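Long-range contacts in protein yjcS (Bacillus subtilis, PDB 1Q8B), which is of unknown function but belongs to the antibiotic biosynthesis monooxygenase family and probably has a catalytic activity: residues 14-19 with 98-103; 49-54 with 67-72; 20-25 with 59-64. All coordinates share one frame; numbering follows the deposited sequence.

Contact 1 (14-19 with 98-103); sequences HYITAC and LMKSNV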
loop_
_atom_site.group_PDB
_atom_site.type_symbol
_atom_site.label_atom_id
_atom_site.label_comp_id
_atom_site.label_asym_id
_atom_site.label_seq_id
_atom_site.Cartn_x
_atom_site.Cartn_y
_atom_site.Cartn_z
ATOM N N HIS A 14 3.041 -10.282 -12.247
ATOM C CA HIS A 14 4.095 -10.127 -11.261
ATOM C C HIS A 14 3.925 -11.193 -10.194
ATOM O O HIS A 14 2.972 -11.155 -9.409
ATOM C CB HIS A 14 4.034 -8.741 -10.624
ATOM C CG HIS A 14 5.236 -8.407 -9.798
ATOM N ND1 HIS A 14 5.194 -8.316 -8.423
ATOM C CD2 HIS A 14 6.515 -8.138 -10.153
ATOM C CE1 HIS A 14 6.395 -8.002 -7.967
ATOM N NE2 HIS A 14 7.214 -7.887 -8.997
ATOM N N TYR A 15 4.859 -12.142 -10.185
ATOM C CA TYR A 15 4.860 -13.257 -9.238
ATOM C C TYR A 15 5.709 -13.025 -7.997
ATOM O O TYR A 15 6.830 -12.509 -8.075
ATOM C CB TYR A 15 5.393 -14.531 -9.900
ATOM C CG TYR A 15 4.406 -15.322 -10.723
ATOM C CD1 TYR A 15 4.081 -14.936 -12.022
ATOM C CD2 TYR A 15 3.855 -16.507 -10.223
ATOM C CE1 TYR A 15 3.240 -15.718 -12.808
ATOM C CE2 TYR A 15 3.012 -17.293 -10.998
ATOM C CZ TYR A 15 2.711 -16.897 -12.286
ATOM O OH TYR A 15 1.886 -17.680 -13.056
ATOM N N ILE A 16 5.182 -13.443 -6.853
ATOM C CA ILE A 16 5.918 -13.323 -5.609
ATOM C C ILE A 16 5.740 -14.553 -4.735
ATOM O O ILE A 16 4.622 -15.024 -4.533
ATOM C CB ILE A 16 5.475 -12.100 -4.775
ATOM C CG1 ILE A 16 5.867 -10.799 -5.480
ATOM C CG2 ILE A 16 6.143 -12.153 -3.396
ATOM C CD1 ILE A 16 5.517 -9.552 -4.691
ATOM N N THR A 17 6.857 -15.082 -4.246
ATOM C CA THR A 17 6.837 -16.208 -3.321
ATOM C C THR A 17 7.632 -15.690 -2.140
ATOM O O THR A 17 8.759 -15.219 -2.301
ATOM C CB THR A 17 7.528 -17.462 -3.881
ATOM O OG1 THR A 17 6.787 -17.942 -5.002
ATOM C CG2 THR A 17 7.580 -18.567 -2.818
ATOM N N ALA A 18 7.044 -15.755 -0.955
ATOM C CA ALA A 18 7.731 -15.256 0.218
ATOM C C ALA A 18 7.546 -16.178 1.403
ATOM O O ALA A 18 6.537 -16.870 1.522
ATOM C CB ALA A 18 7.219 -13.861 0.561
ATOM N N CYS A 19 8.543 -16.190 2.274
ATOM C CA CYS A 19 8.492 -16.994 3.474
ATOM C C CYS A 19 8.567 -16.014 4.619
ATOM O O CYS A 19 9.511 -15.226 4.702
ATOM C CB CYS A 19 9.680 -17.951 3.551
ATOM S SG CYS A 19 9.647 -19.002 5.038
ATOM N N LEU A 98 12.335 -13.488 0.059
ATOM C CA LEU A 98 11.330 -13.206 -0.944
ATOM C C LEU A 98 11.911 -13.171 -2.352
ATOM O O LEU A 98 12.991 -12.635 -2.578
ATOM C CB LEU A 98 10.652 -11.869 -0.614
ATOM C CG LEU A 98 9.584 -11.321 -1.563
ATOM C CD1 LEU A 98 8.742 -10.293 -0.829
ATOM C CD2 LEU A 98 10.237 -10.707 -2.803
HETATM N N MSE A 99 11.180 -13.749 -3.299
HETATM C CA MSE A 99 11.617 -13.759 -4.683
HETATM C C MSE A 99 10.504 -13.270 -5.606
HETATM O O MSE A 99 9.400 -13.821 -5.634
HETATM C CB MSE A 99 12.092 -15.159 -5.070
HETATM C CG MSE A 99 13.364 -15.556 -4.332
HETATM SE SE MSE A 99 13.891 -17.401 -4.557
HETATM C CE MSE A 99 14.932 -17.203 -6.188
ATOM N N LYS A 100 10.824 -12.211 -6.342
ATOM C CA LYS A 100 9.911 -11.563 -7.277
ATOM C C LYS A 100 10.277 -11.928 -8.709
ATOM O O LYS A 100 11.441 -12.196 -9.012
ATOM C CB LYS A 100 10.003 -10.038 -7.126
ATOM C CG LYS A 100 9.348 -9.451 -5.878
ATOM C CD LYS A 100 9.700 -7.956 -5.715
ATOM C CE LYS A 100 8.678 -7.175 -4.865
ATOM N NZ LYS A 100 7.633 -6.506 -5.713
ATOM N N SER A 101 9.285 -11.921 -9.594
ATOM C CA SER A 101 9.523 -12.234 -10.995
ATOM C C SER A 101 8.390 -11.769 -11.892
ATOM O O SER A 101 7.217 -11.907 -11.559
ATOM C CB SER A 101 9.726 -13.739 -11.185
ATOM O OG SER A 101 9.942 -14.052 -12.553
ATOM N N ASN A 102 8.752 -11.196 -13.030
ATOM C CA ASN A 102 7.766 -10.749 -13.990
ATOM C C ASN A 102 7.700 -11.861 -15.019
ATOM O O ASN A 102 8.716 -12.244 -15.594
ATOM C CB ASN A 102 8.199 -9.430 -14.628
ATOM C CG ASN A 102 8.123 -8.268 -13.657
ATOM O OD1 ASN A 102 7.071 -8.000 -13.081
ATOM N ND2 ASN A 102 9.237 -7.575 -13.467
ATOM N N VAL A 103 6.501 -12.393 -15.220
ATOM C CA VAL A 103 6.266 -13.492 -16.149
ATOM C C VAL A 103 5.233 -13.080 -17.190
ATOM O O VAL A 103 4.161 -12.596 -16.838
ATOM C CB VAL A 103 5.732 -14.733 -15.391
ATOM C CG1 VAL A 103 5.380 -15.836 -16.369
ATOM C CG2 VAL A 103 6.765 -15.210 -14.383
HETATM O O HOH W 1 9.837 -6.564 -10.303
HETATM O O HOH W 2 8.609 -14.779 -7.816
#
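The imidazole of H14 is met at its edge by two side chains of the opposite strand. From one end N102 brings its amide oxygen, OD1 standing 3.0 Å from H14 CD2, with ring and amide planes turned 45° apart; toward the other end the ammonium of K100 approaches CE1, also near the ring plane. A water links H14 NE2 with N102 ND2, weakly on the amide side. Because the ring swings out opposite its own backbone nitrogen (chi1 -169°), it leans across to the neighbouring strand. K100 runs alongside I16, K100 CG passing I16 CG1 at 3.8 Å, a use of lysine that keeps its aliphatic part on the sheet. These pairs belong to an antiparallel join between the first and last strands of the dimeric alpha-beta barrel fold of the ABM family, in which 98-103 lies on 93-103, an outermost strand of this chain's sheet. Backbone bonds link Y15 with S101 and T17 with M99, Y15 N to S101 O being 2.7 Å. On the opposite face Y15 CD1 lies 3.6 Å from V103 CG2, while L98 CG lies 4.0 Å from I16 CG2 on the H14 face and borders the small A18.

Contact 2 (49-54 with 67-72); sequences ITFHAY and EIWENE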
loop_
_atom_site.group_PDB
_atom_site.type_symbol
_atom_site.label_atom_id
_atom_site.label_comp_id
_atom_site.label_asym_id
_atom_site.label_seq_id
_atom_site.Cartn_x
_atom_site.Cartn_y
_atom_site.Cartn_z
ATOM N N ILE A 49 -4.254 -11.247 -8.728
ATOM C CA ILE A 49 -4.640 -12.407 -9.525
ATOM C C ILE A 49 -4.810 -13.559 -8.531
ATOM O O ILE A 49 -5.815 -14.260 -8.560
ATOM C CB ILE A 49 -3.564 -12.753 -10.589
ATOM C CG1 ILE A 49 -3.543 -11.676 -11.672
ATOM C CG2 ILE A 49 -3.859 -14.103 -11.224
ATOM C CD1 ILE A 49 -2.405 -11.820 -12.668
ATOM N N THR A 50 -3.833 -13.754 -7.650
ATOM C CA THR A 50 -3.937 -14.791 -6.628
ATOM C C THR A 50 -3.121 -14.425 -5.385
ATOM O O THR A 50 -2.111 -13.729 -5.466
ATOM C CB THR A 50 -3.459 -16.199 -7.129
ATOM O OG1 THR A 50 -2.046 -16.187 -7.343
ATOM C CG2 THR A 50 -4.146 -16.583 -8.416
ATOM N N PHE A 51 -3.590 -14.883 -4.233
ATOM C CA PHE A 51 -2.913 -14.658 -2.968
ATOM C C PHE A 51 -3.325 -15.816 -2.076
ATOM O O PHE A 51 -4.514 -16.038 -1.851
ATOM C CB PHE A 51 -3.352 -13.344 -2.316
ATOM C CG PHE A 51 -2.570 -12.991 -1.069
ATOM C CD1 PHE A 51 -1.469 -12.141 -1.136
ATOM C CD2 PHE A 51 -2.930 -13.520 0.171
ATOM C CE1 PHE A 51 -0.738 -11.819 0.016
ATOM C CE2 PHE A 51 -2.206 -13.207 1.327
ATOM C CZ PHE A 51 -1.108 -12.354 1.251
ATOM N N HIS A 52 -2.347 -16.562 -1.581
ATOM C CA HIS A 52 -2.639 -17.698 -0.720
ATOM C C HIS A 52 -1.573 -17.810 0.358
ATOM O O HIS A 52 -0.380 -17.704 0.080
ATOM C CB HIS A 52 -2.695 -18.985 -1.554
ATOM C CG HIS A 52 -3.121 -20.197 -0.783
ATOM N ND1 HIS A 52 -4.310 -20.260 -0.088
ATOM C CD2 HIS A 52 -2.520 -21.401 -0.612
ATOM C CE1 HIS A 52 -4.424 -21.449 0.476
ATOM N NE2 HIS A 52 -3.353 -22.160 0.175
ATOM N N ALA A 53 -2.014 -18.017 1.590
ATOM C CA ALA A 53 -1.104 -18.138 2.717
ATOM C C ALA A 53 -1.307 -19.488 3.401
ATOM O O ALA A 53 -2.438 -19.962 3.516
ATOM C CB ALA A 53 -1.357 -17.006 3.712
ATOM N N TYR A 54 -0.213 -20.110 3.840
ATOM C CA TYR A 54 -0.310 -21.385 4.528
ATOM C C TYR A 54 0.913 -21.570 5.416
ATOM O O TYR A 54 1.998 -21.069 5.118
ATOM C CB TYR A 54 -0.459 -22.534 3.519
ATOM C CG TYR A 54 0.817 -22.970 2.854
ATOM C CD1 TYR A 54 1.673 -23.883 3.472
ATOM C CD2 TYR A 54 1.163 -22.482 1.598
ATOM C CE1 TYR A 54 2.853 -24.306 2.851
ATOM C CE2 TYR A 54 2.329 -22.892 0.968
ATOM C CZ TYR A 54 3.174 -23.804 1.597
ATOM O OH TYR A 54 4.333 -24.199 0.970
ATOM N N GLU A 67 1.908 -15.513 -4.358
ATOM C CA GLU A 67 1.200 -14.345 -4.875
ATOM C C GLU A 67 1.411 -14.085 -6.360
ATOM O O GLU A 67 2.507 -14.277 -6.881
ATOM C CB GLU A 67 1.640 -13.089 -4.115
ATOM C CG GLU A 67 1.539 -13.168 -2.595
ATOM C CD GLU A 67 2.219 -11.990 -1.902
ATOM O OE1 GLU A 67 2.458 -10.952 -2.557
ATOM O OE2 GLU A 67 2.509 -12.095 -0.694
ATOM N N ILE A 68 0.347 -13.648 -7.030
ATOM C CA ILE A 68 0.409 -13.273 -8.443
ATOM C C ILE A 68 -0.340 -11.936 -8.552
ATOM O O ILE A 68 -1.482 -11.819 -8.109
ATOM C CB ILE A 68 -0.275 -14.299 -9.379
ATOM C CG1 ILE A 68 0.372 -15.677 -9.241
ATOM C CG2 ILE A 68 -0.124 -13.847 -10.829
ATOM C CD1 ILE A 68 -0.231 -16.710 -10.176
ATOM N N TRP A 69 0.307 -10.927 -9.124
ATOM C CA TRP A 69 -0.317 -9.615 -9.261
ATOM C C TRP A 69 -0.331 -9.152 -10.713
ATOM O O TRP A 69 0.462 -9.626 -11.529
ATOM C CB TRP A 69 0.433 -8.571 -8.428
ATOM C CG TRP A 69 0.639 -8.950 -7.000
ATOM C CD1 TRP A 69 1.688 -9.660 -6.481
ATOM C CD2 TRP A 69 -0.215 -8.630 -5.895
ATOM N NE1 TRP A 69 1.538 -9.797 -5.123
ATOM C CE2 TRP A 69 0.380 -9.175 -4.735
ATOM C CE3 TRP A 69 -1.428 -7.932 -5.772
ATOM C CZ2 TRP A 69 -0.194 -9.045 -3.465
ATOM C CZ3 TRP A 69 -1.997 -7.805 -4.508
ATOM C CH2 TRP A 69 -1.378 -8.360 -3.372
ATOM N N GLU A 70 -1.230 -8.220 -11.024
ATOM C CA GLU A 70 -1.335 -7.668 -12.369
ATOM C C GLU A 70 -0.041 -6.948 -12.720
ATOM O O GLU A 70 0.353 -6.897 -13.882
ATOM C CB GLU A 70 -2.489 -6.675 -12.443
ATOM C CG GLU A 70 -3.858 -7.303 -12.318
ATOM C CD GLU A 70 -4.277 -8.036 -13.577
ATOM O OE1 GLU A 70 -3.527 -7.991 -14.583
ATOM O OE2 GLU A 70 -5.365 -8.653 -13.563
ATOM N N ASN A 71 0.615 -6.400 -11.702
ATOM C CA ASN A 71 1.864 -5.670 -11.891
ATOM C C ASN A 71 2.447 -5.244 -10.547
ATOM O O ASN A 71 1.865 -5.505 -9.493
ATOM C CB ASN A 71 1.608 -4.439 -12.750
ATOM C CG ASN A 71 0.420 -3.653 -12.268
ATOM O OD1 ASN A 71 0.406 -3.141 -11.148
ATOM N ND2 ASN A 71 -0.599 -3.566 -13.103
ATOM N N GLU A 72 3.599 -4.588 -10.592
ATOM C CA GLU A 72 4.267 -4.139 -9.384
ATOM C C GLU A 72 3.501 -3.111 -8.565
ATOM O O GLU A 72 3.602 -3.113 -7.335
ATOM C CB GLU A 72 5.643 -3.583 -9.727
ATOM C CG GLU A 72 6.642 -4.654 -10.057
ATOM C CD GLU A 72 7.951 -4.089 -10.553
ATOM O OE1 GLU A 72 8.483 -3.165 -9.896
ATOM O OE2 GLU A 72 8.447 -4.575 -11.593
#
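Strands 50-54 and 67-69 run antiparallel, their axes 4.7 Å apart at 162°, and a classic beta bulge sets I49 and T50 together against I68. The carbonyl of I68 is therefore gripped twice: I49 N donates to I68 O over 2.9 Å and T50 N to the same oxygen over 3.1 Å, the two donors approaching on the same side of the carbonyl plane, while I68 N returns a bond to T50 O. On the bulge side I49 turns its branched side chain obliquely over I68, I49 CD1 meeting I68 CG2 at 3.6 Å, so that the branched carbons of the two isoleucines give an apolar contact beside the bulge. T50 places its hydroxyl between backbone nitrogen and carbonyl carbon (chi1 69°), which brings OG1 close over the CB and CG1 of I68. The other face belongs to F51, E67 and W69. F51 and E67 run alongside each other in the same direction, with ring and carboxylate planes 30° apart and F51 CE1 3.3 Å from E67 OE2. W69 NE1 donates to E67 OE1 at 3.0 Å, using the anti lone pair of that oxygen almost exactly in the indole plane, which helps fix the rotation of both groups. W69 CZ2 then reaches the edge of the F51 ring, 4.1 Å from F51 CD1. The hairpin's buried face is roofed by helices: F51 touches E39 and T42 of helix 28-42, W69 rests on A74 and V75 of helix 72-78, and strand 62-69 pairs along its far side with strand 13-22.

Contact 3 (20-25 with 59-64); sequences LKIISD and SERKIM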
loop_
_atom_site.group_PDB
_atom_site.type_symbol
_atom_site.label_atom_id
_atom_site.label_comp_id
_atom_site.label_asym_id
_atom_site.label_seq_id
_atom_site.Cartn_x
_atom_site.Cartn_y
_atom_site.Cartn_z
ATOM N N LEU A 20 7.563 -16.054 5.488
ATOM C CA LEU A 20 7.510 -15.173 6.640
ATOM C C LEU A 20 7.948 -15.890 7.908
ATOM O O LEU A 20 7.598 -17.050 8.138
ATOM C CB LEU A 20 6.087 -14.656 6.867
ATOM C CG LEU A 20 5.321 -13.937 5.759
ATOM C CD1 LEU A 20 4.030 -13.389 6.342
ATOM C CD2 LEU A 20 6.152 -12.808 5.181
ATOM N N LYS A 21 8.717 -15.194 8.732
ATOM C CA LYS A 21 9.147 -15.748 9.999
ATOM C C LYS A 21 8.182 -15.180 11.046
ATOM O O LYS A 21 7.977 -13.967 11.104
ATOM C CB LYS A 21 10.579 -15.309 10.309
ATOM C CG LYS A 21 11.153 -15.969 11.551
ATOM C CD LYS A 21 12.392 -15.257 12.027
ATOM C CE LYS A 21 12.810 -15.792 13.377
ATOM N NZ LYS A 21 13.918 -14.984 13.948
ATOM N N ILE A 22 7.563 -16.046 11.847
ATOM C CA ILE A 22 6.646 -15.570 12.884
ATOM C C ILE A 22 7.477 -15.137 14.090
ATOM O O ILE A 22 8.242 -15.924 14.644
ATOM C CB ILE A 22 5.655 -16.673 13.345
ATOM C CG1 ILE A 22 4.757 -17.101 12.188
ATOM C CG2 ILE A 22 4.784 -16.153 14.479
ATOM C CD1 ILE A 22 3.953 -18.349 12.478
ATOM N N ILE A 23 7.336 -13.877 14.482
ATOM C CA ILE A 23 8.073 -13.349 15.624
ATOM C C ILE A 23 7.144 -13.190 16.824
ATOM O O ILE A 23 7.574 -12.822 17.914
ATOM C CB ILE A 23 8.735 -11.998 15.276
ATOM C CG1 ILE A 23 7.679 -10.996 14.798
ATOM C CG2 ILE A 23 9.800 -12.216 14.201
ATOM C CD1 ILE A 23 8.256 -9.656 14.353
ATOM N N SER A 24 5.863 -13.471 16.605
ATOM C CA SER A 24 4.855 -13.405 17.653
ATOM C C SER A 24 4.893 -14.731 18.409
ATOM O O SER A 24 5.368 -15.738 17.881
ATOM C CB SER A 24 3.471 -13.210 17.035
ATOM O OG SER A 24 2.446 -13.460 17.980
ATOM N N ASP A 25 4.400 -14.738 19.641
ATOM C CA ASP A 25 4.381 -15.967 20.427
ATOM C C ASP A 25 2.962 -16.507 20.522
ATOM O O ASP A 25 2.675 -17.394 21.322
ATOM C CB ASP A 25 4.952 -15.724 21.834
ATOM C CG ASP A 25 4.112 -14.756 22.658
ATOM O OD1 ASP A 25 4.560 -14.386 23.766
ATOM O OD2 ASP A 25 3.010 -14.366 22.207
ATOM N N SER A 59 6.693 -26.558 14.126
ATOM C CA SER A 59 8.007 -26.303 14.715
ATOM C C SER A 59 8.793 -25.205 14.001
ATOM O O SER A 59 9.638 -24.549 14.609
ATOM C CB SER A 59 8.839 -27.587 14.726
ATOM O OG SER A 59 9.050 -28.072 13.409
ATOM N N GLU A 60 8.510 -25.004 12.718
ATOM C CA GLU A 60 9.212 -23.996 11.931
ATOM C C GLU A 60 8.830 -22.574 12.291
ATOM O O GLU A 60 9.649 -21.668 12.179
ATOM C CB GLU A 60 8.942 -24.201 10.438
ATOM C CG GLU A 60 9.541 -25.455 9.841
ATOM C CD GLU A 60 11.056 -25.466 9.913
ATOM O OE1 GLU A 60 11.690 -24.498 9.430
ATOM O OE2 GLU A 60 11.610 -26.450 10.456
ATOM N N ARG A 61 7.586 -22.381 12.718
ATOM C CA ARG A 61 7.092 -21.046 13.047
ATOM C C ARG A 61 7.318 -20.140 11.830
ATOM O O ARG A 61 7.968 -19.090 11.921
ATOM C CB ARG A 61 7.813 -20.485 14.279
ATOM C CG ARG A 61 7.505 -21.249 15.560
ATOM C CD ARG A 61 6.045 -21.108 15.960
ATOM N NE ARG A 61 5.759 -19.784 16.511
ATOM C CZ ARG A 61 4.579 -19.414 16.997
ATOM N NH1 ARG A 61 3.562 -20.270 17.004
ATOM N NH2 ARG A 61 4.414 -18.188 17.476
ATOM N N LYS A 62 6.790 -20.578 10.687
ATOM C CA LYS A 62 6.913 -19.837 9.435
ATOM C C LYS A 62 5.624 -19.945 8.637
ATOM O O LYS A 62 4.859 -20.899 8.801
ATOM C CB LYS A 62 8.072 -20.380 8.597
ATOM C CG LYS A 62 9.455 -20.079 9.153
ATOM C CD LYS A 62 10.520 -20.817 8.362
ATOM C CE LYS A 62 11.907 -20.351 8.755
ATOM N NZ LYS A 62 12.049 -20.327 10.230
ATOM N N ILE A 63 5.388 -18.956 7.778
ATOM C CA ILE A 63 4.201 -18.919 6.940
ATOM C C ILE A 63 4.650 -18.645 5.516
ATOM O O ILE A 63 5.484 -17.774 5.280
ATOM C CB ILE A 63 3.228 -17.809 7.396
ATOM C CG1 ILE A 63 2.712 -18.126 8.802
ATOM C CG2 ILE A 63 2.067 -17.688 6.415
ATOM C CD1 ILE A 63 1.870 -17.029 9.406
HETATM N N MSE A 64 4.097 -19.392 4.568
HETATM C CA MSE A 64 4.462 -19.222 3.172
HETATM C C MSE A 64 3.401 -18.459 2.389
HETATM O O MSE A 64 2.204 -18.652 2.614
HETATM C CB MSE A 64 4.681 -20.584 2.528
HETATM C CG MSE A 64 5.298 -20.512 1.145
HETATM SE SE MSE A 64 7.215 -20.152 1.115
HETATM C CE MSE A 64 7.784 -21.457 2.428
HETATM O O HOH W 3 7.539 -17.414 16.985
#
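I22 lays its side chain at about a right angle across both R61 and I63. Its CG2 branch lies 3.6 Å from R61 NH2, while I22 CD1, at the end of the other branch, reaches I63 CG1 at 3.9 Å; a beta-branched isoleucine can thus serve the apolar interior with one arm and touch the arginine head with the other. That head comes back over the end of the strand because the R61 chain bends at chi2 and chi3 (-66° and -74°). R61 NH2 then donates to S24 O over 2.7 Å, the oxygen lying in the guanidinium plane although the nitrogen stands above the carbonyl plane, and NH2 also bonds to K26 O. A water accepts from R61 NE at 3.0 Å and donates to the carbonyls of I22 and S24, so one arginine gathers the backbone oxygens where strand 20-22 gives way to loop. Its long, multi-donor side chain suits that task. The backbone joins in, R61 O accepting from I22 N at 3.1 Å. Beyond it the antiparallel strands pair regularly: L20 N meets I63 O at 2.7 Å, nearly straight, and I63 N answers to L20 O. K21 and K62 share the face opposite L20 and I63, and K62 NZ makes a weak hydrogen bond to E60 O and a long, weak ion pair with E96. L20 and I63 both pack on F35 of helix 28-42, and I22 on L28 and I31 of the same helix, while strand 93-103 flanks L20 through T93 and V95.

In the fold
All three contacts belong to one antiparallel sheet ordered 48-55, 62-69, 13-22, 93-103. Contact 2 joins the first two strands, contact 3 the middle pair and contact 1 the last two. Contacts 1 and 2 have centres about 9 Å apart and meet through H14 and I16, which pair with W69 and E67. The centre of contact 3 lies about 19 Å from that of contact 1 and about 20 Å from that of contact 2, which it meets at Y54 and M64 although the two sit on opposite sides of the chain's centre. Along the chain, contact 1 spans the other two, whose segments interleave. Together they tie the chain's ends and its central hairpin into a single sheet packed against helices.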